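Local coordinates for Pyrsv_gp04 (Pyrobaculum spherical virus, PDB 2VXZ), which is of unknown function but probably acts as a DNA-binding transcriptional regulator built round a winged helix-turn-helix, at residues A[26-31]-A[116-121]; A[80-85]-A[107-112]; A[96-101]-A[146-151]. All coordinates share one frame; numbering follows the deposited sequence.

Contact 1 (A[26-31]-A[116-121]); sequences TTSLIQ and SIIPIA
T26 and L29 of 26-31 meet the bend S116-P119, and so fasten the loop between helices 108-115 and 125-139 to a winged helix-turn-helix. T26 is the N-cap of helix 27-34, which precedes helix 38-50, the probable recognition helix by position in the topology.

One backbone bond crosses the contact: T26 N donates to I117 O at 2.9 Å, almost straight, with an N-H...O angle of 170°. Taken up this way, the N-cap residue holds the loop against the very start of the helix. A second polar link stays within the helix turn, where the hydroxyls T26 OG1 and S28 OG lie 2.7 Å apart in a hydrogen bond.

The rest is van der Waals packing of carbon on carbon and on oxygen. The side chains of T26 and I118 cross at a slant, T26 CG2 meeting I118 CD1 at 3.7 Å, while I118 also reaches I127 and F130 of helix 125-139. In L29, CG lies anti to the backbone N (chi1 -177°) and, with chi2 at 54°, CD2 continues the chain outward onto the loop backbone, pressed closely on the carbonyl S116 O at 3.2 Å and 3.4 Å from I117 C. L64 of strand 62-66 touches both T26 and I117. At the solvent side the ring of P119 leans on the helix start, its CD 4.1 Å from L29 CB and 3.3 Å from S28 OG.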
ATOM      1  N   THR A  26       4.867   2.675   1.610  1.00 24.32           N
ATOM      2  CA  THR A  26       4.362   3.959   2.080  1.00 24.06           C
ATOM      3  C   THR A  26       5.436   4.662   2.905  1.00 23.83           C
ATOM      4  O   THR A  26       6.300   4.014   3.489  1.00 23.93           O
ATOM      5  CB  THR A  26       3.119   3.803   2.952  1.00 24.43           C
ATOM      6  OG1 THR A  26       3.466   3.157   4.192  1.00 24.08           O
ATOM      7  CG2 THR A  26       2.058   2.992   2.213  1.00 24.18           C
ATOM      8  N   THR A  27       5.361   5.988   2.956  1.00 24.13           N
ATOM      9  CA  THR A  27       6.213   6.770   3.835  1.00 23.40           C
ATOM     10  C   THR A  27       6.093   6.290   5.285  1.00 22.87           C
ATOM     11  O   THR A  27       7.095   6.229   6.001  1.00 22.66           O
ATOM     12  CB  THR A  27       5.891   8.281   3.717  1.00 24.10           C
ATOM     13  OG1 THR A  27       6.029   8.677   2.346  1.00 25.31           O
ATOM     14  CG2 THR A  27       6.831   9.110   4.584  1.00 24.87           C
ATOM     15  N   SER A  28       4.886   5.924   5.726  1.00 22.31           N
ATOM     16  CA  SER A  28       4.730   5.415   7.093  1.00 22.14           C
ATOM     17  C   SER A  28       5.558   4.160   7.361  1.00 21.95           C
ATOM     18  O   SER A  28       6.136   4.025   8.436  1.00 20.49           O
ATOM     19  CB  SER A  28       3.262   5.159   7.451  1.00 22.39           C
ATOM     20  OG  SER A  28       2.662   4.303   6.509  1.00 21.68           O
ATOM     21  N   LEU A  29       5.625   3.253   6.392  1.00 21.60           N
ATOM     22  CA  LEU A  29       6.416   2.045   6.576  1.00 21.99           C
ATOM     23  C   LEU A  29       7.901   2.382   6.577  1.00 21.36           C
ATOM     24  O   LEU A  29       8.657   1.871   7.415  1.00 20.92           O
ATOM     25  CB  LEU A  29       6.108   1.009   5.503  1.00 22.02           C
ATOM     26  CG  LEU A  29       6.825  -0.332   5.651  1.00 22.28           C
ATOM     27  CD1 LEU A  29       6.598  -0.966   7.028  1.00 23.22           C
ATOM     28  CD2 LEU A  29       6.389  -1.295   4.540  1.00 22.97           C
ATOM     29  N   ILE A  30       8.316   3.250   5.652  1.00 21.33           N
ATOM     30  CA  ILE A  30       9.716   3.723   5.619  1.00 22.00           C
ATOM     31  C   ILE A  30      10.128   4.356   6.947  1.00 22.10           C
ATOM     32  O   ILE A  30      11.173   4.017   7.506  1.00 21.46           O
ATOM     33  CB  ILE A  30       9.939   4.716   4.423  1.00 22.21           C
ATOM     34  CG1 ILE A  30       9.747   3.974   3.104  1.00 21.00           C
ATOM     35  CG2 ILE A  30      11.349   5.348   4.477  1.00 21.53           C
ATOM     36  CD1 ILE A  30       9.494   4.862   1.894  1.00 22.64           C
ATOM     37  N   GLN A  31       9.312   5.283   7.464  1.00 22.77           N
ATOM     38  CA  GLN A  31       9.577   5.907   8.766  1.00 24.07           C
ATOM     39  C   GLN A  31       9.791   4.883   9.866  1.00 23.50           C
ATOM     40  O   GLN A  31      10.726   5.000  10.652  1.00 23.42           O
ATOM     41  CB  GLN A  31       8.406   6.763   9.222  1.00 24.62           C
ATOM     42  CG  GLN A  31       8.157   7.966   8.411  1.00 27.88           C
ATOM     43  CD  GLN A  31       6.788   8.538   8.711  1.00 26.85           C
ATOM     44  OE1 GLN A  31       5.987   8.765   7.812  1.00 36.10           O
ATOM     45  NE2 GLN A  31       6.503   8.736   9.994  1.00 34.53           N
ATOM     46  N   SER A 116       4.595  -5.634   4.168  1.00 22.31           N
ATOM     47  CA  SER A 116       5.823  -5.144   3.530  1.00 23.44           C
ATOM     48  C   SER A 116       5.591  -3.886   2.674  1.00 22.98           C
ATOM     49  O   SER A 116       6.549  -3.333   2.113  1.00 23.43           O
ATOM     50  CB  SER A 116       6.491  -6.252   2.707  1.00 24.03           C
ATOM     51  OG  SER A 116       5.734  -6.598   1.558  1.00 27.95           O
ATOM     52  N   ILE A 117       4.338  -3.438   2.570  1.00 22.74           N
ATOM     53  CA  ILE A 117       3.961  -2.232   1.818  1.00 23.29           C
ATOM     54  C   ILE A 117       3.527  -1.086   2.748  1.00 23.05           C
ATOM     55  O   ILE A 117       3.859   0.076   2.524  1.00 23.11           O
ATOM     56  CB  ILE A 117       2.761  -2.521   0.862  1.00 22.97           C
ATOM     57  CG1 ILE A 117       3.069  -3.679  -0.094  1.00 23.22           C
ATOM     58  CG2 ILE A 117       2.364  -1.249   0.063  1.00 23.19           C
ATOM     59  CD1 ILE A 117       1.845  -4.205  -0.873  1.00 24.78           C
ATOM     60  N   ILE A 118       2.743  -1.429   3.764  1.00 23.40           N
ATOM     61  CA  ILE A 118       2.062  -0.451   4.597  1.00 24.07           C
ATOM     62  C   ILE A 118       1.804  -1.095   5.951  1.00 24.08           C
ATOM     63  O   ILE A 118       1.627  -2.309   6.023  1.00 24.11           O
ATOM     64  CB  ILE A 118       0.724  -0.017   3.947  1.00 24.66           C
ATOM     65  CG1 ILE A 118       0.075   1.132   4.727  1.00 24.82           C
ATOM     66  CG2 ILE A 118      -0.230  -1.215   3.833  1.00 25.43           C
ATOM     67  CD1 ILE A 118      -0.987   1.876   3.925  1.00 24.83           C
ATOM     68  N   PRO A 119       1.859  -0.312   7.039  1.00 24.62           N
ATOM     69  CA  PRO A 119       1.399  -0.867   8.314  1.00 25.55           C
ATOM     70  C   PRO A 119      -0.051  -1.353   8.221  1.00 25.92           C
ATOM     71  O   PRO A 119      -0.930  -0.596   7.791  1.00 27.27           O
ATOM     72  CB  PRO A 119       1.532   0.321   9.268  1.00 25.36           C
ATOM     73  CG  PRO A 119       2.674   1.110   8.686  1.00 25.73           C
ATOM     74  CD  PRO A 119       2.389   1.053   7.212  1.00 25.12           C
ATOM     75  N   ILE A 120      -0.272  -2.629   8.545  1.00 25.97           N
ATOM     76  CA  ILE A 120      -1.572  -3.274   8.337  1.00 26.20           C
ATOM     77  C   ILE A 120      -2.138  -3.968   9.594  1.00 25.90           C
ATOM     78  O   ILE A 120      -3.303  -4.368   9.598  1.00 26.15           O
ATOM     79  CB  ILE A 120      -1.455  -4.309   7.159  1.00 26.84           C
ATOM     80  CG1 ILE A 120      -2.808  -4.623   6.503  1.00 29.54           C
ATOM     81  CG2 ILE A 120      -0.771  -5.578   7.627  1.00 28.08           C
ATOM     82  CD1 ILE A 120      -3.062  -3.895   5.217  1.00 30.66           C
ATOM     83  N   ALA A 121      -1.343  -4.088  10.660  1.00 25.94           N
ATOM     84  CA  ALA A 121      -1.716  -4.929  11.809  1.00 25.50           C
ATOM     85  C   ALA A 121      -3.060  -4.545  12.418  1.00 25.75           C
ATOM     86  O   ALA A 121      -3.842  -5.415  12.798  1.00 25.41           O
ATOM     87  CB  ALA A 121      -0.632  -4.883  12.889  1.00 25.35           C
TER

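Contact 2 (A[80-85]-A[107-112]); sequences IREVER and DPQARK
R85 and D107 join two helices by a salt bridge: R85 NH2 donates to D107 OD2 at 2.9 Å, nearly straight at 169°. The oxygen lies close to the guanidinium plane, yet the donor approaches it from above the carboxylate plane. The same NH2 also donates to E82 OE1, 2.9 Å away and one turn back on its own helix, so that a single nitrogen spans two carboxylates in a salt-bridge network of E82, R85 and D107. A bend at chi3 (60°) turns the guanidinium to this position.

E82 has a second partner across the contact. Its OE2 accepts from Q109 NE2 at 2.8 Å through the syn lone pair, and the donor's amide is turned 37° from the carboxylate. Q109 reaches over as an extended chain, and its CD lies over one face of the R85 guanidinium.

D107 is the N-cap of helix 108-115. Its OD2 takes A110 N at 2.8 Å on the anti lone pair, so one oxygen serves both the cap and the salt bridge. Packing is lighter: E82 OE1 lies 3.5 Å from A110 CB, L86 touches D107 and A110, and E82 also touches F113 and F114. The axes of segments 80-85 and 108-112 run roughly antiparallel, 10.6 Å apart at closest.

Since E82 OE1 and D107 OD2 are only 4.7 Å apart, the charge of R85 between them probably offsets their mutual repulsion, and the start of helix 108-115 should further stabilise the D107 carboxylate. This surface helix pairing thus rests largely on polar side chains.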
ATOM      1  N   ILE A  80      -3.601  -6.829  -6.363  1.00 23.54           N
ATOM      2  CA  ILE A  80      -4.827  -7.304  -7.011  1.00 24.24           C
ATOM      3  C   ILE A  80      -4.933  -8.823  -6.973  1.00 23.98           C
ATOM      4  O   ILE A  80      -5.980  -9.357  -6.625  1.00 23.78           O
ATOM      5  CB  ILE A  80      -4.953  -6.765  -8.446  1.00 24.03           C
ATOM      6  CG1 ILE A  80      -5.143  -5.243  -8.408  1.00 24.74           C
ATOM      7  CG2 ILE A  80      -6.152  -7.379  -9.139  1.00 23.80           C
ATOM      8  CD1 ILE A  80      -5.201  -4.600  -9.764  1.00 24.77           C
ATOM      9  N   ARG A  81      -3.846  -9.519  -7.287  1.00 24.25           N
ATOM     10  CA  ARG A  81      -3.835 -10.982  -7.235  1.00 25.13           C
ATOM     11  C   ARG A  81      -4.146 -11.505  -5.838  1.00 24.66           C
ATOM     12  O   ARG A  81      -4.864 -12.498  -5.696  1.00 24.24           O
ATOM     13  CB  ARG A  81      -2.498 -11.546  -7.722  1.00 25.30           C
ATOM     14  CG  ARG A  81      -2.256 -11.359  -9.214  1.00 27.55           C
ATOM     15  CD  ARG A  81      -1.093 -12.197  -9.703  1.00 28.94           C
ATOM     16  NE  ARG A  81       0.147 -11.871  -9.004  1.00 32.16           N
ATOM     17  CZ  ARG A  81       1.035 -10.945  -9.375  1.00 32.77           C
ATOM     18  NH1 ARG A  81       0.862 -10.210 -10.471  0.50 33.50           N
ATOM     19  NH2 ARG A  81       2.113 -10.756  -8.629  1.00 33.49           N
ATOM     20  N   GLU A  82      -3.606 -10.841  -4.813  1.00 24.41           N
ATOM     21  CA  GLU A  82      -3.854 -11.244  -3.435  1.00 24.54           C
ATOM     22  C   GLU A  82      -5.309 -11.039  -3.058  1.00 23.88           C
ATOM     23  O   GLU A  82      -5.907 -11.931  -2.491  1.00 23.17           O
ATOM     24  CB  GLU A  82      -2.949 -10.509  -2.446  1.00 24.76           C
ATOM     25  CG  GLU A  82      -1.505 -10.951  -2.504  1.00 27.45           C
ATOM     26  CD  GLU A  82      -1.296 -12.350  -1.963  1.00 31.03           C
ATOM     27  OE1 GLU A  82      -1.526 -12.562  -0.763  1.00 33.97           O
ATOM     28  OE2 GLU A  82      -0.924 -13.247  -2.739  1.00 35.78           O
ATOM     29  N   VAL A  83      -5.883  -9.871  -3.374  1.00 23.13           N
ATOM     30  CA  VAL A  83      -7.308  -9.643  -3.104  1.00 23.36           C
ATOM     31  C   VAL A  83      -8.153 -10.705  -3.822  1.00 23.47           C
ATOM     32  O   VAL A  83      -9.046 -11.310  -3.226  1.00 23.20           O
ATOM     33  CB  VAL A  83      -7.773  -8.222  -3.503  1.00 23.12           C
ATOM     34  CG1 VAL A  83      -9.315  -8.085  -3.359  1.00 22.43           C
ATOM     35  CG2 VAL A  83      -7.043  -7.167  -2.668  1.00 23.36           C
ATOM     36  N   GLU A  84      -7.862 -10.952  -5.090  1.00 23.58           N
ATOM     37  CA  GLU A  84      -8.676 -11.884  -5.866  1.00 24.55           C
ATOM     38  C   GLU A  84      -8.515 -13.311  -5.380  1.00 24.54           C
ATOM     39  O   GLU A  84      -9.478 -14.085  -5.419  1.00 25.51           O
ATOM     40  CB  GLU A  84      -8.360 -11.768  -7.356  1.00 23.98           C
ATOM     41  CG  GLU A  84      -8.750 -10.405  -7.910  1.00 25.91           C
ATOM     42  CD  GLU A  84      -8.964 -10.429  -9.379  1.00 27.31           C
ATOM     43  OE1 GLU A  84      -7.957 -10.514 -10.111  1.00 28.06           O
ATOM     44  OE2 GLU A  84     -10.151 -10.383  -9.788  1.00 32.68           O
ATOM     45  N   ARG A  85      -7.322 -13.665  -4.893  1.00 24.69           N
ATOM     46  CA  ARG A  85      -7.126 -14.992  -4.281  1.00 24.79           C
ATOM     47  C   ARG A  85      -7.992 -15.156  -3.024  1.00 24.18           C
ATOM     48  O   ARG A  85      -8.639 -16.201  -2.825  1.00 24.17           O
ATOM     49  CB  ARG A  85      -5.658 -15.245  -3.942  1.00 24.79           C
ATOM     50  CG  ARG A  85      -5.419 -16.622  -3.322  1.00 25.63           C
ATOM     51  CD  ARG A  85      -3.974 -16.900  -3.066  1.00 26.32           C
ATOM     52  NE  ARG A  85      -3.411 -15.931  -2.145  1.00 27.54           N
ATOM     53  CZ  ARG A  85      -3.540 -15.964  -0.818  1.00 28.89           C
ATOM     54  NH1 ARG A  85      -4.211 -16.933  -0.208  1.00 30.05           N
ATOM     55  NH2 ARG A  85      -2.975 -15.017  -0.094  1.00 28.81           N
ATOM     56  N   ASP A 107      -4.659 -14.334   6.910  1.00 22.69           N
ATOM     57  CA  ASP A 107      -3.965 -15.174   5.945  1.00 22.76           C
ATOM     58  C   ASP A 107      -2.475 -14.851   5.957  1.00 22.27           C
ATOM     59  O   ASP A 107      -2.081 -13.733   5.627  1.00 22.15           O
ATOM     60  CB  ASP A 107      -4.533 -14.962   4.547  1.00 22.91           C
ATOM     61  CG  ASP A 107      -3.821 -15.796   3.505  1.00 24.35           C
ATOM     62  OD1 ASP A 107      -4.130 -16.992   3.389  1.00 28.55           O
ATOM     63  OD2 ASP A 107      -2.939 -15.275   2.808  1.00 23.85           O
ATOM     64  N   PRO A 108      -1.633 -15.810   6.386  1.00 21.83           N
ATOM     65  CA  PRO A 108      -0.208 -15.508   6.507  1.00 22.18           C
ATOM     66  C   PRO A 108       0.454 -14.906   5.267  1.00 22.11           C
ATOM     67  O   PRO A 108       1.239 -13.975   5.404  1.00 22.54           O
ATOM     68  CB  PRO A 108       0.393 -16.866   6.838  1.00 21.86           C
ATOM     69  CG  PRO A 108      -0.706 -17.569   7.581  1.00 21.88           C
ATOM     70  CD  PRO A 108      -1.928 -17.180   6.851  1.00 21.98           C
ATOM     71  N   GLN A 109       0.142 -15.436   4.088  1.00 22.56           N
ATOM     72  CA  GLN A 109       0.773 -14.961   2.854  1.00 22.91           C
ATOM     73  C   GLN A 109       0.355 -13.522   2.573  1.00 22.53           C
ATOM     74  O   GLN A 109       1.213 -12.648   2.354  1.00 22.31           O
ATOM     75  CB  GLN A 109       0.441 -15.866   1.659  1.00 23.44           C
ATOM     76  CG  GLN A 109       0.901 -15.277   0.324  1.00 24.39           C
ATOM     77  CD  GLN A 109       0.690 -16.209  -0.842  1.00 26.28           C
ATOM     78  OE1 GLN A 109       1.146 -17.355  -0.827  1.00 32.22           O
ATOM     79  NE2 GLN A 109       0.028 -15.711  -1.882  1.00 30.74           N
ATOM     80  N   ALA A 110      -0.954 -13.270   2.601  1.00 22.24           N
ATOM     81  CA  ALA A 110      -1.474 -11.906   2.383  1.00 21.92           C
ATOM     82  C   ALA A 110      -0.944 -10.938   3.431  1.00 21.96           C
ATOM     83  O   ALA A 110      -0.548  -9.815   3.106  1.00 21.39           O
ATOM     84  CB  ALA A 110      -3.025 -11.894   2.362  1.00 21.83           C
ATOM     85  N   ARG A 111      -0.914 -11.360   4.689  1.00 22.09           N
ATOM     86  CA  ARG A 111      -0.432 -10.484   5.749  1.00 22.81           C
ATOM     87  C   ARG A 111       1.030 -10.089   5.539  1.00 22.75           C
ATOM     88  O   ARG A 111       1.384  -8.917   5.680  1.00 23.23           O
ATOM     89  CB  ARG A 111      -0.593 -11.141   7.129  1.00 23.19           C
ATOM     90  CG  ARG A 111      -0.390 -10.157   8.279  1.00 22.95           C
ATOM     91  CD  ARG A 111      -0.374 -10.823   9.644  1.00 25.94           C
ATOM     92  NE  ARG A 111       0.039  -9.834  10.645  1.00 29.92           N
ATOM     93  CZ  ARG A 111      -0.638  -9.483  11.739  1.00 32.81           C
ATOM     94  NH1 ARG A 111      -1.781 -10.076  12.086  1.00 35.69           N
ATOM     95  NH2 ARG A 111      -0.135  -8.537  12.525  1.00 32.55           N
ATOM     96  N   LYS A 112       1.871 -11.069   5.230  1.00 23.20           N
ATOM     97  CA  LYS A 112       3.287 -10.827   4.939  1.00 23.14           C
ATOM     98  C   LYS A 112       3.454  -9.858   3.773  1.00 23.11           C
ATOM     99  O   LYS A 112       4.254  -8.932   3.847  1.00 23.47           O
ATOM    100  CB  LYS A 112       4.015 -12.134   4.628  1.00 23.66           C
ATOM    101  CG  LYS A 112       5.506 -11.967   4.344  1.00 24.37           C
ATOM    102  CD  LYS A 112       6.173 -13.290   4.041  1.00 25.48           C
ATOM    103  CE  LYS A 112       7.521 -13.111   3.327  1.00 27.15           C
ATOM    104  NZ  LYS A 112       8.560 -12.547   4.223  0.70 29.06           N
TER

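Contact 3 (A[96-101]-A[146-151]); sequences SPPRLH and TDETVY
S96 and E148 meet through their side-chain ends. E148 reaches across as a fully extended chain, CG anti to its backbone N (chi1 -173°), and presents OE2 to the serine. S96 OG donates to it at 2.6 Å, a short bond that arrives on the anti side of the carboxylate and 15° out of its plane. S96 OG is set between the backbone N and the carbonyl carbon (chi1 65°), where it can also accept from R99 N. That capping bond is weak, at 3.3 Å.

The side chains of E148 and P98 cross at a slant, P98 CG lying 3.6 Å from E148 OE2, while CG of E148 packs against P98 CD and S96 CB. OE2 therefore meets both the serine hydroxyl and proline carbon atoms. R99 touches E148 OE2 only marginally, through CG; its charged NE stays 6.2 Å off, too far for a salt bridge.

S96 is the N-cap of helix 97-106, which follows strand 94-95 after this one residue; the strand pairs antiparallel with 151-152, where Y151 and I95 share backbone bonds. Segment 146-151 thus comes in alongside the helix start as it leads into that two-stranded sheet at Y151. A negative carboxylate beside the first turn of a helix is probably favoured by the helix dipole.

P97 and T149 cross at about a right angle. T149 OG1 rests 3.1 Å from P97 CD, but its hydrogen bond goes to N132 OD1 of helix 125-139, and the OH of Y151 is bound to the same oxygen. The carbonyl T149 O is buried against carbon, 3.0 Å from S96 CB and 3.3 Å from P97 CD, and finds no polar partner in the model. V150 points away from 96-101, and its side chain touches F94 and V144.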
ATOM      1  N   SER A  96     -15.981  -5.632   1.447  1.00 22.86           N
ATOM      2  CA  SER A  96     -15.903  -4.311   2.036  1.00 22.46           C
ATOM      3  C   SER A  96     -14.486  -4.132   2.605  1.00 22.12           C
ATOM      4  O   SER A  96     -13.782  -5.107   2.818  1.00 21.50           O
ATOM      5  CB  SER A  96     -16.919  -4.162   3.164  1.00 22.90           C
ATOM      6  OG  SER A  96     -16.630  -5.031   4.266  1.00 23.50           O
ATOM      7  N   PRO A  97     -14.068  -2.887   2.846  1.00 21.87           N
ATOM      8  CA  PRO A  97     -12.715  -2.700   3.390  1.00 22.32           C
ATOM      9  C   PRO A  97     -12.439  -3.439   4.712  1.00 22.38           C
ATOM     10  O   PRO A  97     -11.371  -4.042   4.851  1.00 22.46           O
ATOM     11  CB  PRO A  97     -12.598  -1.171   3.508  1.00 22.59           C
ATOM     12  CG  PRO A  97     -13.569  -0.648   2.479  1.00 22.28           C
ATOM     13  CD  PRO A  97     -14.726  -1.601   2.551  1.00 22.45           C
ATOM     14  N   PRO A  98     -13.384  -3.410   5.678  1.00 22.76           N
ATOM     15  CA  PRO A  98     -13.124  -4.150   6.911  1.00 22.93           C
ATOM     16  C   PRO A  98     -13.043  -5.646   6.688  1.00 22.97           C
ATOM     17  O   PRO A  98     -12.220  -6.315   7.291  1.00 22.65           O
ATOM     18  CB  PRO A  98     -14.339  -3.810   7.781  1.00 23.59           C
ATOM     19  CG  PRO A  98     -14.869  -2.563   7.228  1.00 24.44           C
ATOM     20  CD  PRO A  98     -14.649  -2.652   5.777  1.00 22.78           C
ATOM     21  N   ARG A  99     -13.902  -6.178   5.830  1.00 23.07           N
ATOM     22  CA  ARG A  99     -13.845  -7.618   5.540  1.00 23.98           C
ATOM     23  C   ARG A  99     -12.529  -8.014   4.867  1.00 22.47           C
ATOM     24  O   ARG A  99     -11.952  -9.057   5.170  1.00 22.30           O
ATOM     25  CB  ARG A  99     -15.047  -8.045   4.713  1.00 24.02           C
ATOM     26  CG  ARG A  99     -16.292  -8.150   5.572  1.00 27.65           C
ATOM     27  CD  ARG A  99     -17.513  -8.500   4.759  0.70 28.39           C
ATOM     28  NE  ARG A  99     -17.467  -9.841   4.168  0.50 31.96           N
ATOM     29  CZ  ARG A  99     -18.154 -10.901   4.599  0.50 33.66           C
ATOM     30  NH1 ARG A  99     -18.943 -10.836   5.670  0.50 35.06           N
ATOM     31  NH2 ARG A  99     -18.041 -12.051   3.948  1.00 36.09           N
ATOM     32  N   LEU A 100     -12.062  -7.174   3.959  1.00 21.49           N
ATOM     33  CA  LEU A 100     -10.796  -7.422   3.293  1.00 21.52           C
ATOM     34  C   LEU A 100      -9.661  -7.329   4.293  1.00 20.86           C
ATOM     35  O   LEU A 100      -8.766  -8.163   4.291  1.00 21.68           O
ATOM     36  CB  LEU A 100     -10.589  -6.449   2.139  1.00 21.14           C
ATOM     37  CG  LEU A 100      -9.252  -6.575   1.409  1.00 21.39           C
ATOM     38  CD1 LEU A 100      -9.082  -7.974   0.813  1.00 21.21           C
ATOM     39  CD2 LEU A 100      -9.118  -5.486   0.327  1.00 22.54           C
ATOM     40  N   HIS A 101      -9.686  -6.308   5.152  1.00 20.46           N
ATOM     41  CA  HIS A 101      -8.666  -6.222   6.194  1.00 20.49           C
ATOM     42  C   HIS A 101      -8.617  -7.516   7.006  1.00 21.18           C
ATOM     43  O   HIS A 101      -7.531  -8.073   7.257  1.00 20.89           O
ATOM     44  CB  HIS A 101      -8.875  -5.037   7.135  1.00 20.22           C
ATOM     45  CG  HIS A 101      -7.757  -4.860   8.117  1.00 20.56           C
ATOM     46  ND1 HIS A 101      -7.883  -5.137   9.460  1.00 22.95           N
ATOM     47  CD2 HIS A 101      -6.476  -4.464   7.935  1.00 23.33           C
ATOM     48  CE1 HIS A 101      -6.737  -4.901  10.068  1.00 21.16           C
ATOM     49  NE2 HIS A 101      -5.862  -4.499   9.164  1.00 22.14           N
ATOM     50  N   THR A 146     -22.552   4.299   1.880  1.00 34.24           N
ATOM     51  CA  THR A 146     -22.542   4.988   3.177  1.00 34.94           C
ATOM     52  C   THR A 146     -22.239   4.051   4.330  1.00 35.48           C
ATOM     53  O   THR A 146     -22.696   2.907   4.348  1.00 36.72           O
ATOM     54  CB  THR A 146     -23.873   5.668   3.472  1.00 35.24           C
ATOM     55  OG1 THR A 146     -24.883   4.671   3.670  1.00 36.81           O
ATOM     56  CG2 THR A 146     -24.262   6.582   2.325  1.00 36.30           C
ATOM     57  N   ASP A 147     -21.499   4.582   5.303  1.00 35.46           N
ATOM     58  CA  ASP A 147     -20.938   3.832   6.410  0.70 34.87           C
ATOM     59  C   ASP A 147     -19.847   2.918   5.832  1.00 34.51           C
ATOM     60  O   ASP A 147     -18.794   3.401   5.383  0.70 34.92           O
ATOM     61  CB  ASP A 147     -22.027   3.062   7.190  1.00 35.67           C
ATOM     62  CG  ASP A 147     -23.094   3.973   7.797  0.70 37.22           C
ATOM     63  OD1 ASP A 147     -22.927   5.214   7.828  0.70 38.99           O
ATOM     64  OD2 ASP A 147     -24.115   3.422   8.261  1.00 41.37           O
ATOM     65  N   GLU A 148     -20.106   1.617   5.821  1.00 33.19           N
ATOM     66  CA  GLU A 148     -19.197   0.641   5.256  1.00 31.88           C
ATOM     67  C   GLU A 148     -19.504   0.496   3.761  1.00 29.90           C
ATOM     68  O   GLU A 148     -20.658   0.305   3.372  1.00 29.96           O
ATOM     69  CB  GLU A 148     -19.389  -0.682   5.993  1.00 32.50           C
ATOM     70  CG  GLU A 148     -18.408  -1.779   5.651  1.00 32.95           C
ATOM     71  CD  GLU A 148     -18.696  -3.042   6.440  1.00 33.59           C
ATOM     72  OE1 GLU A 148     -19.601  -3.014   7.299  1.00 38.20           O
ATOM     73  OE2 GLU A 148     -18.035  -4.064   6.223  1.00 33.39           O
ATOM     74  N   THR A 149     -18.477   0.640   2.936  1.00 28.02           N
ATOM     75  CA  THR A 149     -18.622   0.477   1.497  1.00 26.83           C
ATOM     76  C   THR A 149     -18.698  -1.004   1.184  1.00 24.37           C
ATOM     77  O   THR A 149     -17.962  -1.784   1.755  1.00 24.19           O
ATOM     78  CB  THR A 149     -17.440   1.077   0.690  1.00 26.13           C
ATOM     79  OG1 THR A 149     -16.196   0.789   1.347  0.70 26.61           O
ATOM     80  CG2 THR A 149     -17.598   2.573   0.530  1.00 28.34           C
ATOM     81  N   VAL A 150     -19.598  -1.379   0.294  1.00 22.01           N
ATOM     82  CA  VAL A 150     -19.719  -2.756  -0.142  1.00 21.27           C
ATOM     83  C   VAL A 150     -19.633  -2.832  -1.672  1.00 21.04           C
ATOM     84  O   VAL A 150     -20.362  -2.144  -2.381  1.00 20.87           O
ATOM     85  CB  VAL A 150     -21.029  -3.409   0.364  1.00 21.28           C
ATOM     86  CG1 VAL A 150     -21.073  -4.864  -0.052  1.00 20.92           C
ATOM     87  CG2 VAL A 150     -21.114  -3.289   1.895  1.00 20.71           C
ATOM     88  N   TYR A 151     -18.717  -3.674  -2.145  1.00 20.96           N
ATOM     89  CA  TYR A 151     -18.406  -3.861  -3.568  1.00 20.49           C
ATOM     90  C   TYR A 151     -18.925  -5.218  -4.005  1.00 20.52           C
ATOM     91  O   TYR A 151     -18.774  -6.187  -3.279  1.00 20.63           O
ATOM     92  CB  TYR A 151     -16.876  -3.814  -3.778  1.00 19.85           C
ATOM     93  CG  TYR A 151     -16.305  -2.450  -3.483  1.00 19.45           C
ATOM     94  CD1 TYR A 151     -16.193  -1.500  -4.488  1.00 20.11           C
ATOM     95  CD2 TYR A 151     -15.955  -2.073  -2.187  1.00 20.81           C
ATOM     96  CE1 TYR A 151     -15.715  -0.210  -4.213  1.00 19.71           C
ATOM     97  CE2 TYR A 151     -15.480  -0.785  -1.907  1.00 19.23           C
ATOM     98  CZ  TYR A 151     -15.355   0.134  -2.931  1.00 18.39           C
ATOM     99  OH  TYR A 151     -14.904   1.416  -2.661  1.00 18.82           O
TER

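How the contacts relate
Contact 1 joins the winged helix-turn-helix to the C-terminal helical part, whereas contacts 2 and 3 lie wholly within the latter. Along the chain, contact 2 is nested inside the loop closed by contact 1, and contact 3 interleaves with both. Centres of contacts 1 and 3 are about 21 Å apart, yet I120 O and H101 NE2, 2.6 Å apart in a probable hydrogen bond, connect them directly. Contact 2, centred about 16 Å from contact 1 and 17 Å from contact 3, touches each: R111 NH2 meets A121 CB at 3.7 Å, and V83 CG2 packs on L100 CD2 at 4.0 Å. Consecutive helices 97-106 and 108-115 link contacts 3 and 2.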